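Local coordinates for lipoprotein (Burkholderia cenocepacia, PDB 4QHQ) that binds methionine between its two lobes and probably delivers it, as a membrane-attached lipoprotein, to an ABC transporter for uptake, at residues P108-E111 / N112-L115; D62-V65 / K66-G69; A114-L117 / L118-Q121. All coordinates share one frame; numbering follows the deposited sequence.

Contact 1 (P108-E111 / N112-L115); sequences PSNE and NRAL. With MET (methionine), chain B.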
ATOM      1  N   PRO A 108       6.483  -4.886  -8.598  1.00 12.79           N
ATOM      2  CA  PRO A 108       6.962  -6.182  -8.102  1.00 12.88           C
ATOM      3  C   PRO A 108       6.399  -6.593  -6.746  1.00 13.72           C
ATOM      4  O   PRO A 108       5.897  -7.708  -6.614  1.00 13.76           O
ATOM      5  CB  PRO A 108       8.474  -5.983  -8.022  1.00 18.85           C
ATOM      6  CG  PRO A 108       8.756  -5.043  -9.151  1.00 17.30           C
ATOM      7  CD  PRO A 108       7.590  -4.069  -9.130  1.00 15.22           C
ATOM      8  N   SER A 109       6.452  -5.722  -5.749  1.00 11.50           N
ATOM      9  CA  SER A 109       6.031  -6.140  -4.418  1.00 11.38           C
ATOM     10  C   SER A 109       4.519  -6.271  -4.265  1.00 13.32           C
ATOM     11  O   SER A 109       4.046  -7.192  -3.618  1.00 11.22           O
ATOM     12  CB  SER A 109       6.607  -5.226  -3.326  1.00 10.34           C
ATOM     13  OG  SER A 109       5.991  -3.964  -3.327  1.00 11.88           O
ATOM     14  N   ASN A 110       3.744  -5.349  -4.823  1.00 10.54           N
ATOM     15  CA  ASN A 110       2.299  -5.502  -4.695  1.00  9.45           C
ATOM     16  C   ASN A 110       1.703  -6.554  -5.628  1.00 10.19           C
ATOM     17  O   ASN A 110       0.681  -7.158  -5.291  1.00 10.94           O
ATOM     18  CB  ASN A 110       1.600  -4.156  -4.831  1.00 12.29           C
ATOM     19  CG  ASN A 110       1.869  -3.261  -3.649  1.00  9.26           C
ATOM     20  OD1 ASN A 110       1.411  -3.533  -2.527  1.00 10.04           O
ATOM     21  ND2 ASN A 110       2.639  -2.208  -3.881  1.00 10.27           N
ATOM     22  N   GLU A 111       2.344  -6.812  -6.762  1.00 10.25           N
ATOM     23  CA  GLU A 111       1.916  -7.904  -7.619  1.00 10.82           C
ATOM     24  C   GLU A 111       2.140  -9.208  -6.857  1.00 13.85           C
ATOM     25  O   GLU A 111       1.257 -10.062  -6.787  1.00 13.97           O
ATOM     26  CB  GLU A 111       2.677  -7.941  -8.948  1.00 11.82           C
ATOM     27  CG  GLU A 111       2.333  -9.199  -9.721  1.00 14.18           C
ATOM     28  CD  GLU A 111       2.553  -9.117 -11.212  1.00 17.68           C
ATOM     29  OE1 GLU A 111       3.073  -8.117 -11.736  1.00 19.07           O
ATOM     30  OE2 GLU A 111       2.176 -10.096 -11.887  1.00 19.05           O
ATOM     31  N   ASN A 112       3.324  -9.350  -6.276  1.00 13.70           N
ATOM     32  CA  ASN A 112       3.646 -10.515  -5.472  1.00 12.34           C
ATOM     33  C   ASN A 112       2.637 -10.696  -4.344  1.00 13.16           C
ATOM     34  O   ASN A 112       2.111 -11.796  -4.127  1.00 15.00           O
ATOM     35  CB  ASN A 112       5.059 -10.396  -4.915  1.00 15.05           C
ATOM     36  CG  ASN A 112       5.470 -11.608  -4.118  1.00 16.07           C
ATOM     37  OD1 ASN A 112       5.624 -12.693  -4.669  1.00 21.07           O
ATOM     38  ND2 ASN A 112       5.662 -11.428  -2.816  1.00 18.36           N
ATOM     39  N   ARG A 113       2.344  -9.602  -3.661  1.00 11.00           N
ATOM     40  CA  ARG A 113       1.384  -9.591  -2.578  1.00 11.74           C
ATOM     41  C   ARG A 113       0.006 -10.075  -3.028  1.00 10.98           C
ATOM     42  O   ARG A 113      -0.639 -10.898  -2.356  1.00 11.85           O
ATOM     43  CB  ARG A 113       1.275  -8.167  -2.057  1.00 12.47           C
ATOM     44  CG  ARG A 113       0.277  -7.970  -0.935  1.00 11.21           C
ATOM     45  CD  ARG A 113       0.247  -6.502  -0.589  1.00  9.51           C
ATOM     46  NE  ARG A 113      -0.495  -6.241   0.634  1.00 10.74           N
ATOM     47  CZ  ARG A 113      -0.701  -5.029   1.125  1.00  9.63           C
ATOM     48  NH1 ARG A 113      -0.240  -3.967   0.463  1.00  8.87           N
ATOM     49  NH2 ARG A 113      -1.365  -4.873   2.261  1.00  9.88           N
ATOM     50  N   ALA A 114      -0.459  -9.548  -4.156  1.00 10.58           N
ATOM     51  CA  ALA A 114      -1.759  -9.942  -4.712  1.00 10.30           C
ATOM     52  C   ALA A 114      -1.810 -11.420  -5.076  1.00 14.54           C
ATOM     53  O   ALA A 114      -2.803 -12.087  -4.812  1.00 14.17           O
ATOM     54  CB  ALA A 114      -2.081  -9.097  -5.929  1.00 13.65           C
ATOM     55  N   LEU A 115      -0.745 -11.921  -5.694  1.00 15.04           N
ATOM     56  CA  LEU A 115      -0.716 -13.310  -6.125  1.00 17.97           C
ATOM     57  C   LEU A 115      -0.668 -14.244  -4.918  1.00 15.66           C
ATOM     58  O   LEU A 115      -1.251 -15.332  -4.942  1.00 19.51           O
ATOM     59  CB  LEU A 115       0.467 -13.553  -7.063  1.00 17.35           C
ATOM     60  CG  LEU A 115       0.329 -12.847  -8.413  1.00 14.04           C
ATOM     61  CD1 LEU A 115       1.528 -13.130  -9.297  1.00 17.62           C
ATOM     62  CD2 LEU A 115      -0.954 -13.284  -9.105  1.00 19.79           C
TER
HETATM   63  N   MET B 301      -0.808   2.000   1.282  1.00  8.79           N
HETATM   64  CA  MET B 301      -0.446   0.922   0.360  1.00 10.21           C
HETATM   65  C   MET B 301      -0.753  -0.430   0.963  1.00  9.31           C
HETATM   66  O   MET B 301      -0.511  -0.621   2.149  1.00 11.74           O
HETATM   67  CB  MET B 301       1.043   1.030   0.010  1.00  8.69           C
HETATM   68  CG  MET B 301       1.530  -0.030  -0.995  1.00 10.33           C
HETATM   69  SD  MET B 301       3.301   0.103  -1.325  1.00  8.99           S
HETATM   70  CE  MET B 301       3.388   1.671  -2.195  1.00  9.85           C
HETATM   71  OXT MET B 301      -1.268  -1.336   0.284  1.00  9.38           O
HETATM   72  O   HOH W   1       5.420  -8.653  -1.647  1.00 15.78           O
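Asn110 lies alongside Arg113, one helical turn further on, and both side chains run the same way toward the bound methionine. Their flat ends are turned 33° against each other. Asn110 OD1 sits at the edge of the guanidinium, 3.4 Å from Arg113 NH1, and receives a weak but fairly straight hydrogen bond. Arg113 NH1 also gives a shorter but more bent bond of 2.8 Å to OXT of the methionine, so one nitrogen serves both the carboxylate and the asparagine. Arg113 reaches that far because its chain is extended from CG to NE, with CG anti to the backbone N (chi1 178°). Its other terminal nitrogen, NH2, forms a salt bridge with Glu191, which helps fix the rotation of the group. Asn110 ND2 comes within 3.5 Å of the methionine SD. It is hydrogen-bonded to Asp107, and OD1 also accepts from His57, so the amide is held at both ends. The pair thus lines the methionine pocket at two points. The arginine pairs with the ligand carboxylate, as is common in amino-acid-binding proteins of this fold.

Behind the pocket the helix is regular. Four backbone bonds link the segments, among them Ala114 N to Asn110 O at 2.9 Å. A water bridges Ser109 O and Asn112 ND2. Asn112 OD1 is taken by the backbone N of Ala137. Further round, Glu111 and Leu115 run side by side, with Glu111 CG 4.0 Å from Leu115 CD1.

This is the first part of helix 108-120. Pro108, Ser109 and Asn110 pack on helix 58-68, His57 at the end of strand 52-57 touches Ser109 and Arg113, and Ala114 rests on strand 101-105.

Contact 2 (D62-V65 / K66-G69); sequences DSQV and KQRG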
ATOM      1  N   ASP A  62      12.007  -1.844  -0.473  1.00 10.87           N
ATOM      2  CA  ASP A  62      13.089  -2.769  -0.828  1.00 12.57           C
ATOM      3  C   ASP A  62      13.197  -2.955  -2.344  1.00 14.59           C
ATOM      4  O   ASP A  62      14.301  -2.985  -2.903  1.00 14.80           O
ATOM      5  CB  ASP A  62      12.876  -4.140  -0.174  1.00 17.81           C
ATOM      6  CG  ASP A  62      13.162  -4.131   1.318  1.00 18.93           C
ATOM      7  OD1 ASP A  62      13.734  -3.137   1.815  1.00 19.72           O
ATOM      8  OD2 ASP A  62      12.811  -5.127   1.988  1.00 25.47           O
ATOM      9  N   SER A  63      12.046  -3.085  -2.999  1.00 12.46           N
ATOM     10  CA  SER A  63      11.998  -3.220  -4.450  1.00 13.03           C
ATOM     11  C   SER A  63      12.564  -1.970  -5.114  1.00 12.23           C
ATOM     12  O   SER A  63      13.351  -2.055  -6.051  1.00 14.25           O
ATOM     13  CB  SER A  63      10.554  -3.444  -4.897  1.00 15.85           C
ATOM     14  OG  SER A  63      10.458  -3.468  -6.309  1.00 17.54           O
ATOM     15  N   GLN A  64      12.160  -0.810  -4.613  1.00 13.19           N
ATOM     16  CA  GLN A  64      12.658   0.456  -5.148  1.00 12.47           C
ATOM     17  C   GLN A  64      14.172   0.624  -4.956  1.00 12.78           C
ATOM     18  O   GLN A  64      14.876   1.134  -5.834  1.00 14.92           O
ATOM     19  CB  GLN A  64      11.922   1.621  -4.498  1.00 13.54           C
ATOM     20  CG  GLN A  64      10.430   1.635  -4.771  1.00 19.05           C
ATOM     21  CD  GLN A  64      10.057   2.681  -5.796  1.00 18.34           C
ATOM     22  OE1 GLN A  64      10.234   3.885  -5.565  1.00 15.26           O
ATOM     23  NE2 GLN A  64       9.541   2.235  -6.937  1.00 20.11           N
ATOM     24  N   VAL A  65      14.674   0.193  -3.806  1.00 13.82           N
ATOM     25  CA  VAL A  65      16.104   0.231  -3.542  1.00 16.14           C
ATOM     26  C   VAL A  65      16.837  -0.711  -4.503  1.00 17.59           C
ATOM     27  O   VAL A  65      17.900  -0.374  -5.025  1.00 18.23           O
ATOM     28  CB  VAL A  65      16.403  -0.111  -2.060  1.00 16.02           C
ATOM     29  CG1 VAL A  65      17.886  -0.380  -1.850  1.00 18.59           C
ATOM     30  CG2 VAL A  65      15.895   1.005  -1.153  1.00 16.62           C
ATOM     31  N   LYS A  66      16.252  -1.872  -4.776  1.00 15.45           N
ATOM     32  CA  LYS A  66      16.883  -2.825  -5.686  1.00 18.75           C
ATOM     33  C   LYS A  66      16.948  -2.266  -7.103  1.00 16.56           C
ATOM     34  O   LYS A  66      17.894  -2.519  -7.845  1.00 18.65           O
ATOM     35  CB  LYS A  66      16.120  -4.150  -5.684  1.00 19.51           C
ATOM     36  CG  LYS A  66      16.696  -5.194  -6.635  1.00 26.16           C
ATOM     37  CD  LYS A  66      15.797  -6.418  -6.729  1.00 35.06           C
ATOM     38  CE  LYS A  66      15.880  -7.275  -5.477  1.00 41.87           C
ATOM     39  NZ  LYS A  66      17.219  -7.912  -5.339  1.00 49.05           N
ATOM     40  N   GLN A  67      15.938  -1.490  -7.469  1.00 15.57           N
ATOM     41  CA  GLN A  67      15.859  -0.927  -8.811  1.00 17.93           C
ATOM     42  C   GLN A  67      16.703   0.331  -9.013  1.00 17.21           C
ATOM     43  O   GLN A  67      17.273   0.530 -10.075  1.00 19.00           O
ATOM     44  CB  GLN A  67      14.397  -0.608  -9.147  1.00 17.51           C
ATOM     45  CG  GLN A  67      13.493  -1.823  -9.272  1.00 20.48           C
ATOM     46  CD  GLN A  67      12.029  -1.431  -9.325  1.00 31.05           C
ATOM     47  OE1 GLN A  67      11.683  -0.262  -9.136  1.00 35.18           O
ATOM     48  NE2 GLN A  67      11.163  -2.403  -9.583  1.00 39.00           N
ATOM     49  N   ARG A  68      16.759   1.184  -7.993  1.00 16.89           N
ATOM     50  CA  ARG A  68      17.334   2.517  -8.152  1.00 17.31           C
ATOM     51  C   ARG A  68      18.473   2.830  -7.181  1.00 22.95           C
ATOM     52  O   ARG A  68      19.082   3.887  -7.276  1.00 22.22           O
ATOM     53  CB  ARG A  68      16.239   3.573  -7.985  1.00 21.00           C
ATOM     54  CG  ARG A  68      15.106   3.491  -8.992  1.00 25.76           C
ATOM     55  CD  ARG A  68      15.546   3.991 -10.355  1.00 32.59           C
ATOM     56  NE  ARG A  68      14.461   4.678 -11.052  1.00 45.99           N
ATOM     57  CZ  ARG A  68      14.195   5.974 -10.922  1.00 55.85           C
ATOM     58  NH1 ARG A  68      13.187   6.519 -11.591  1.00 60.38           N
ATOM     59  NH2 ARG A  68      14.937   6.732 -10.123  1.00 58.49           N
ATOM     60  N   GLY A  69      18.739   1.929  -6.239  1.00 24.17           N
ATOM     61  CA  GLY A  69      19.803   2.132  -5.270  1.00 24.28           C
ATOM     62  C   GLY A  69      19.596   3.310  -4.332  1.00 23.19           C
ATOM     63  O   GLY A  69      20.571   3.868  -3.811  1.00 23.95           O
TER
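Lys66 meets the preceding turn through its backbone and the root of its side chain. Lys66 N donates to Asp62 O at 2.9 Å, and its CB rests against the carbonyls of Asp62 and Ser63. Beyond CG the chain bends twice, and its amino end leads away from the first segment.

Gln67 makes the main side-chain contact. Its CG is anti to its own carbonyl carbon (chi1 -67°), which turns the chain back over the preceding turn. Gln67 CG then lies 3.2 Å from Ser63 O, the carbonyl that also accepts Gln67 N at 3.0 Å. The chain beyond CG is extended and carries the amide alongside Ser63, with Gln67 NE2 3.5 Å from Ser63 OG. Pro108 of helix 108-120 touches both of these residues. Gln67 also passes Gln64 at a slant. The two amide planes are 63° apart, and Gln64 NE2 stays 4.0 Å from Gln67 OE1. Gln64 OE1 is hydrogen-bonded to Asn42.

Arg68 N donates to Gln64 O at 2.9 Å. The same carbonyl takes a second, weak bond from Gln67 N. Arg68 CB packs on this oxygen, while the rest of the chain bends off into the exposed surface.

Gly69 is the first residue to leave the helix, with positive phi (64°). Such a glycine at the C-terminal end of a helix adopts this conformation readily. Gly69 N still donates to Val65 O at 2.7 Å, so a residue already outside the helix makes an i to i+4 bond.

The contact is therefore held by main-chain hydrogen bonds. The glutamine amides and the serine hydroxyl add polar packing on a mostly exposed helix end.

Contact 3 (A114-L117 / L118-Q121); sequences ALLL and LQTQ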
ATOM      1  N   ALA A 114      -0.459  -9.548  -4.156  1.00 10.58           N
ATOM      2  CA  ALA A 114      -1.759  -9.942  -4.712  1.00 10.30           C
ATOM      3  C   ALA A 114      -1.810 -11.420  -5.076  1.00 14.54           C
ATOM      4  O   ALA A 114      -2.803 -12.087  -4.812  1.00 14.17           O
ATOM      5  CB  ALA A 114      -2.081  -9.097  -5.929  1.00 13.65           C
ATOM      6  N   LEU A 115      -0.745 -11.921  -5.694  1.00 15.04           N
ATOM      7  CA  LEU A 115      -0.716 -13.310  -6.125  1.00 17.97           C
ATOM      8  C   LEU A 115      -0.668 -14.244  -4.918  1.00 15.66           C
ATOM      9  O   LEU A 115      -1.251 -15.332  -4.942  1.00 19.51           O
ATOM     10  CB  LEU A 115       0.467 -13.553  -7.063  1.00 17.35           C
ATOM     11  CG  LEU A 115       0.329 -12.847  -8.413  1.00 14.04           C
ATOM     12  CD1 LEU A 115       1.528 -13.130  -9.297  1.00 17.62           C
ATOM     13  CD2 LEU A 115      -0.954 -13.284  -9.105  1.00 19.79           C
ATOM     14  N   LEU A 116       0.015 -13.811  -3.860  1.00 15.31           N
ATOM     15  CA  LEU A 116       0.047 -14.588  -2.623  1.00 16.54           C
ATOM     16  C   LEU A 116      -1.341 -14.665  -1.992  1.00 17.89           C
ATOM     17  O   LEU A 116      -1.744 -15.724  -1.503  1.00 19.15           O
ATOM     18  CB  LEU A 116       1.038 -13.998  -1.623  1.00 19.27           C
ATOM     19  CG  LEU A 116       2.517 -14.147  -1.961  1.00 20.44           C
ATOM     20  CD1 LEU A 116       3.370 -13.418  -0.934  1.00 26.77           C
ATOM     21  CD2 LEU A 116       2.894 -15.610  -2.024  1.00 25.75           C
ATOM     22  N   LEU A 117      -2.075 -13.556  -2.003  1.00 14.82           N
ATOM     23  CA  LEU A 117      -3.432 -13.565  -1.469  1.00 15.56           C
ATOM     24  C   LEU A 117      -4.301 -14.521  -2.272  1.00 17.07           C
ATOM     25  O   LEU A 117      -5.049 -15.326  -1.700  1.00 18.57           O
ATOM     26  CB  LEU A 117      -4.048 -12.172  -1.487  1.00 14.35           C
ATOM     27  CG  LEU A 117      -5.490 -12.101  -0.981  1.00 14.18           C
ATOM     28  CD1 LEU A 117      -5.610 -12.594   0.456  1.00 18.69           C
ATOM     29  CD2 LEU A 117      -6.044 -10.706  -1.112  1.00 12.90           C
ATOM     30  N   LEU A 118      -4.201 -14.456  -3.597  1.00 14.35           N
ATOM     31  CA  LEU A 118      -4.965 -15.380  -4.445  1.00 16.51           C
ATOM     32  C   LEU A 118      -4.573 -16.830  -4.180  1.00 17.75           C
ATOM     33  O   LEU A 118      -5.423 -17.725  -4.223  1.00 20.65           O
ATOM     34  CB  LEU A 118      -4.793 -15.035  -5.929  1.00 15.87           C
ATOM     35  CG  LEU A 118      -5.395 -13.716  -6.409  1.00 16.04           C
ATOM     36  CD1 LEU A 118      -5.131 -13.508  -7.889  1.00 18.98           C
ATOM     37  CD2 LEU A 118      -6.892 -13.641  -6.105  1.00 17.80           C
ATOM     38  N   GLN A 119      -3.297 -17.053  -3.881  1.00 20.34           N
ATOM     39  CA  GLN A 119      -2.823 -18.391  -3.540  1.00 25.39           C
ATOM     40  C   GLN A 119      -3.403 -18.823  -2.202  1.00 23.10           C
ATOM     41  O   GLN A 119      -3.885 -19.947  -2.068  1.00 25.53           O
ATOM     42  CB  GLN A 119      -1.293 -18.430  -3.487  1.00 19.03           C
ATOM     43  CG  GLN A 119      -0.739 -19.789  -3.071  1.00 26.42           C
ATOM     44  CD  GLN A 119       0.763 -19.897  -3.244  1.00 24.67           C
ATOM     45  OE1 GLN A 119       1.247 -20.683  -4.056  1.00 30.01           O
ATOM     46  NE2 GLN A 119       1.512 -19.112  -2.470  1.00 27.64           N
ATOM     47  N   THR A 120      -3.363 -17.924  -1.220  1.00 22.53           N
ATOM     48  CA  THR A 120      -3.945 -18.179   0.097  1.00 24.66           C
ATOM     49  C   THR A 120      -5.416 -18.578  -0.035  1.00 17.49           C
ATOM     50  O   THR A 120      -5.895 -19.493   0.654  1.00 26.91           O
ATOM     51  CB  THR A 120      -3.816 -16.946   1.022  1.00 29.89           C
ATOM     52  OG1 THR A 120      -2.436 -16.719   1.329  1.00 30.74           O
ATOM     53  CG2 THR A 120      -4.579 -17.165   2.326  1.00 32.14           C
ATOM     54  N   GLN A 121      -6.123 -17.918  -0.945  1.00 24.03           N
ATOM     55  CA  GLN A 121      -7.548 -18.170  -1.151  1.00 26.00           C
ATOM     56  C   GLN A 121      -7.811 -19.408  -2.014  1.00 26.75           C
ATOM     57  O   GLN A 121      -8.965 -19.759  -2.268  1.00 34.13           O
ATOM     58  CB  GLN A 121      -8.216 -16.934  -1.761  1.00 24.13           C
ATOM     59  CG  GLN A 121      -8.194 -15.700  -0.855  1.00 23.48           C
ATOM     60  CD  GLN A 121      -8.958 -15.916   0.439  1.00 26.55           C
ATOM     61  OE1 GLN A 121     -10.042 -16.499   0.440  1.00 27.82           O
ATOM     62  NE2 GLN A 121      -8.397 -15.446   1.548  1.00 34.29           N
TER
HETATM   63  O   HOH W   2      -0.005 -17.570  -0.479  1.00 29.35           O
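Thr120 has OG1 anti to its own carbonyl carbon (chi1 -67°), which swings the hydroxyl back over the preceding turn, with Thr120 OG1 3.1 Å from Leu116 O. Gln119 takes the other course. Its CG is anti to the backbone N (chi1 177°) and its chain runs on extended, so that it lies beside Leu116 and points the same way.

Leu116 O accepts from both Thr120 N and a water. Thr120 N donates to Leu116 O at 2.7 Å in a nearly straight bond of 164°. The water donates to Leu116 O at 2.7 Å. It also accepts from Gln119 NE2 at 2.9 Å, tying the end of the glutamine back to the helix. Gln119 NE2 also lies near Leu116 CD2, at 3.8 Å, while OE1 of the same amide accepts from the backbone N of Leu126 beyond the helix.

On another flank Leu117 and Gln121 run side by side. Gln121 bends at chi2, and Gln121 NE2 comes 4.1 Å from Leu117 CD1. Gln121, already past the helix, still donates its N to Leu117 O. The buried side is apolar: Leu115 CD2 and Leu118 CD1 approach loosely at 4.4 Å.

The chemistry is that of a helix end buried on one side and partly exposed on the other. Ala114 and Leu118 face strands 101-105 and 168-171. Leu115 and Leu118 pack on Ile124, and Leu117 packs on Ile83, both loop residues. Leu116 lies on the polar side, where water and the threonine backbone N help satisfy its carbonyl.

From the N terminus, contact 2 comes first, in the closing turns of helix 58-68, which follows directly on strand 52-57 of the six-stranded sheet. Contact 1 opens helix 108-120 after strand 101-105 of the five-stranded sheet, and contact 3 ends that helix. Each closes only local helical turns, and none nests within another. Contacts 1 and 3 overlap at Ala114 and Leu115. Contacts 2 and 1 meet in space, where Pro108 CG lies 3.6 Å from Gln67 NE2, joining two helices from different lobes some way from the methionine. Contact 3 stands apart from contact 2, its nearest atoms about 13 Å away.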